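Long-range contact in vestitone reductase (Medicago sativa, PDB 2P4H), which catalyses the NADPH-dependent, stereospecific reduction of (3R)-vestitone to a 4-hydroxyisoflavan, the penultimate step of medicarpin biosynthesis in plant defence: residues S125-S130 / N159-K164. Sequence-based numbering, arbitrary orientation.
Sequences SGSAVS and NYAVSK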
ATOM      1  N   SER A 125      -0.188  -6.288  -2.251  1.00 12.48           N
ATOM      2  CA  SER A 125      -0.336  -5.561  -3.505  1.00 12.94           C
ATOM      3  C   SER A 125      -1.219  -6.254  -4.532  1.00 12.76           C
ATOM      4  O   SER A 125      -1.395  -7.468  -4.488  1.00 12.41           O
ATOM      5  CB  SER A 125       1.070  -5.374  -4.087  1.00 14.46           C
ATOM      6  OG  SER A 125       1.061  -5.147  -5.480  1.00 15.35           O
ATOM      7  N   GLY A 126      -1.765  -5.472  -5.462  1.00 12.96           N
ATOM      8  CA  GLY A 126      -2.588  -6.039  -6.513  1.00 13.22           C
ATOM      9  C   GLY A 126      -1.764  -6.985  -7.369  1.00 12.50           C
ATOM     10  O   GLY A 126      -2.309  -7.851  -8.054  1.00 13.36           O
ATOM     11  N   SER A 127      -0.442  -6.831  -7.332  1.00 12.95           N
ATOM     12  CA  SER A 127       0.431  -7.703  -8.111  1.00 14.15           C
ATOM     13  C   SER A 127       0.398  -9.129  -7.560  1.00 13.90           C
ATOM     14  O   SER A 127       0.787 -10.074  -8.246  1.00 13.93           O
ATOM     15  CB  SER A 127       1.868  -7.181  -8.093  1.00 15.31           C
ATOM     16  OG  SER A 127       2.390  -7.185  -6.779  1.00 22.41           O
ATOM     17  N   ALA A 128      -0.062  -9.285  -6.321  1.00 12.69           N
ATOM     18  CA  ALA A 128      -0.146 -10.605  -5.702  1.00 12.53           C
ATOM     19  C   ALA A 128      -1.399 -11.371  -6.128  1.00 12.73           C
ATOM     20  O   ALA A 128      -1.561 -12.547  -5.784  1.00 12.85           O
ATOM     21  CB  ALA A 128      -0.109 -10.474  -4.175  1.00 12.73           C
ATOM     22  N   VAL A 129      -2.283 -10.713  -6.877  1.00 12.16           N
ATOM     23  CA  VAL A 129      -3.513 -11.360  -7.336  1.00 14.29           C
ATOM     24  C   VAL A 129      -3.791 -11.223  -8.833  1.00 14.25           C
ATOM     25  O   VAL A 129      -4.499 -12.050  -9.408  1.00 15.80           O
ATOM     26  CB  VAL A 129      -4.776 -10.809  -6.595  1.00 14.35           C
ATOM     27  CG1 VAL A 129      -4.632 -11.002  -5.094  1.00 14.29           C
ATOM     28  CG2 VAL A 129      -4.997  -9.338  -6.934  1.00 14.53           C
ATOM     29  N   SER A 130      -3.228 -10.189  -9.455  1.00 16.00           N
ATOM     30  CA  SER A 130      -3.488  -9.895 -10.865  1.00 17.06           C
ATOM     31  C   SER A 130      -2.840 -10.743 -11.956  1.00 18.84           C
ATOM     32  O   SER A 130      -3.265 -10.683 -13.110  1.00 20.52           O
ATOM     33  CB  SER A 130      -3.179  -8.420 -11.129  1.00 17.65           C
ATOM     34  OG  SER A 130      -3.949  -7.586 -10.275  1.00 19.25           O
ATOM     35  N   ASN A 159       9.091  -9.694 -11.495  1.00 17.52           N
ATOM     36  CA  ASN A 159       9.935  -9.846 -10.309  1.00 18.69           C
ATOM     37  C   ASN A 159       9.215  -9.343  -9.062  1.00 18.23           C
ATOM     38  O   ASN A 159       9.157 -10.032  -8.040  1.00 18.30           O
ATOM     39  CB  ASN A 159      11.250  -9.081 -10.484  1.00 21.92           C
ATOM     40  CG  ASN A 159      12.229  -9.803 -11.386  1.00 25.03           C
ATOM     41  OD1 ASN A 159      12.761 -10.855 -11.029  1.00 26.50           O
ATOM     42  ND2 ASN A 159      12.472  -9.242 -12.566  1.00 26.47           N
ATOM     43  N   TYR A 160       8.668  -8.137  -9.154  1.00 17.67           N
ATOM     44  CA  TYR A 160       7.948  -7.538  -8.038  1.00 17.22           C
ATOM     45  C   TYR A 160       6.720  -8.375  -7.687  1.00 16.11           C
ATOM     46  O   TYR A 160       6.421  -8.593  -6.516  1.00 16.88           O
ATOM     47  CB  TYR A 160       7.538  -6.104  -8.398  1.00 18.68           C
ATOM     48  CG  TYR A 160       6.686  -5.406  -7.359  1.00 19.72           C
ATOM     49  CD1 TYR A 160       5.298  -5.381  -7.468  1.00 22.05           C
ATOM     50  CD2 TYR A 160       7.271  -4.761  -6.269  1.00 23.57           C
ATOM     51  CE1 TYR A 160       4.510  -4.727  -6.521  1.00 23.78           C
ATOM     52  CE2 TYR A 160       6.492  -4.106  -5.316  1.00 24.06           C
ATOM     53  CZ  TYR A 160       5.114  -4.092  -5.449  1.00 24.93           C
ATOM     54  OH  TYR A 160       4.339  -3.441  -4.515  1.00 27.07           O
ATOM     55  N   ALA A 161       6.016  -8.859  -8.707  1.00 14.36           N
ATOM     56  CA  ALA A 161       4.827  -9.668  -8.479  1.00 13.24           C
ATOM     57  C   ALA A 161       5.166 -10.962  -7.744  1.00 13.78           C
ATOM     58  O   ALA A 161       4.451 -11.372  -6.832  1.00 13.31           O
ATOM     59  CB  ALA A 161       4.139  -9.975  -9.806  1.00 13.77           C
ATOM     60  N   VAL A 162       6.257 -11.612  -8.140  1.00 13.99           N
ATOM     61  CA  VAL A 162       6.660 -12.846  -7.477  1.00 15.52           C
ATOM     62  C   VAL A 162       6.950 -12.556  -6.009  1.00 14.49           C
ATOM     63  O   VAL A 162       6.493 -13.278  -5.120  1.00 15.61           O
ATOM     64  CB  VAL A 162       7.924 -13.459  -8.126  1.00 15.32           C
ATOM     65  CG1 VAL A 162       8.444 -14.612  -7.272  1.00 16.57           C
ATOM     66  CG2 VAL A 162       7.601 -13.957  -9.527  1.00 16.78           C
ATOM     67  N   SER A 163       7.700 -11.485  -5.765  1.00 15.90           N
ATOM     68  CA  SER A 163       8.061 -11.084  -4.410  1.00 16.47           C
ATOM     69  C   SER A 163       6.830 -10.882  -3.531  1.00 16.02           C
ATOM     70  O   SER A 163       6.737 -11.441  -2.436  1.00 16.31           O
ATOM     71  CB  SER A 163       8.884  -9.790  -4.450  1.00 18.13           C
ATOM     72  OG  SER A 163       9.304  -9.408  -3.149  1.00 23.35           O
ATOM     73  N   LYS A 164       5.884 -10.088  -4.018  1.00 15.07           N
ATOM     74  CA  LYS A 164       4.667  -9.801  -3.270  1.00 14.79           C
ATOM     75  C   LYS A 164       3.823 -11.045  -3.012  1.00 13.45           C
ATOM     76  O   LYS A 164       3.281 -11.224  -1.922  1.00 12.78           O
ATOM     77  CB  LYS A 164       3.819  -8.768  -4.020  1.00 16.70           C
ATOM     78  CG  LYS A 164       4.521  -7.457  -4.368  1.00 20.14           C
ATOM     79  CD  LYS A 164       4.824  -6.605  -3.147  1.00 24.54           C
ATOM     80  CE  LYS A 164       6.089  -7.053  -2.443  1.00 27.26           C
ATOM     81  NZ  LYS A 164       6.487  -6.103  -1.366  1.00 29.17           N
TER
HETATM   82  O   HOH W   1       1.819  -2.543  -5.381  1.00 20.32           O
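Tyr160 meets Ser125 and Ser127 through its CD1 and CE1 atoms. Its CG stands anti to the backbone N (chi1 176°), which carries the phenol along the serine loop. Ser125 OG lies at the ring edge, near the ring plane, 3.6 Å from Tyr160 CE1, whereas Ser127 OG approaches the same carbon obliquely at 3.3 Å. The phenol oxygen is joined to the loop through a water, 2.8 Å from Tyr160 OH and 2.7 Å from Ser125 OG. A hydrogen bond of 2.8 Å between Ser125 OG and Ser127 OG extends this chain through the water to the second serine, with neither donor settled. The next residue, Ala161, sets its methyl against Ser127, with Ala161 CB 3.7 Å from Ser127 O; the carbonyl accepts a hydrogen bond from Ser145 OG. Lys164 closes the interface from the next helical turn. Its CG packs over one face of the Tyr160 ring, offset toward the rim, and stands 3.2 Å from Ser127 OG, while its CB faces the methyl of Ala128 at 4.3 Å between the CB atoms. Bends at chi2 (-69°) and chi3 (82°) then lead the chain away from the loop to Ser83 OG, which hydrogen-bonds NZ. The contact thus joins the turn after strand 119-125 of the parallel sheet to helix 158-177. Ser125, at the end of that strand, with Tyr160 and Lys164, spaced as YxxxK, are consistent with the Ser-Tyr-Lys arrangement of short-chain dehydrogenases/reductases on a Rossmann fold, and with the NADP(+)-binding role inferred for Tyr160.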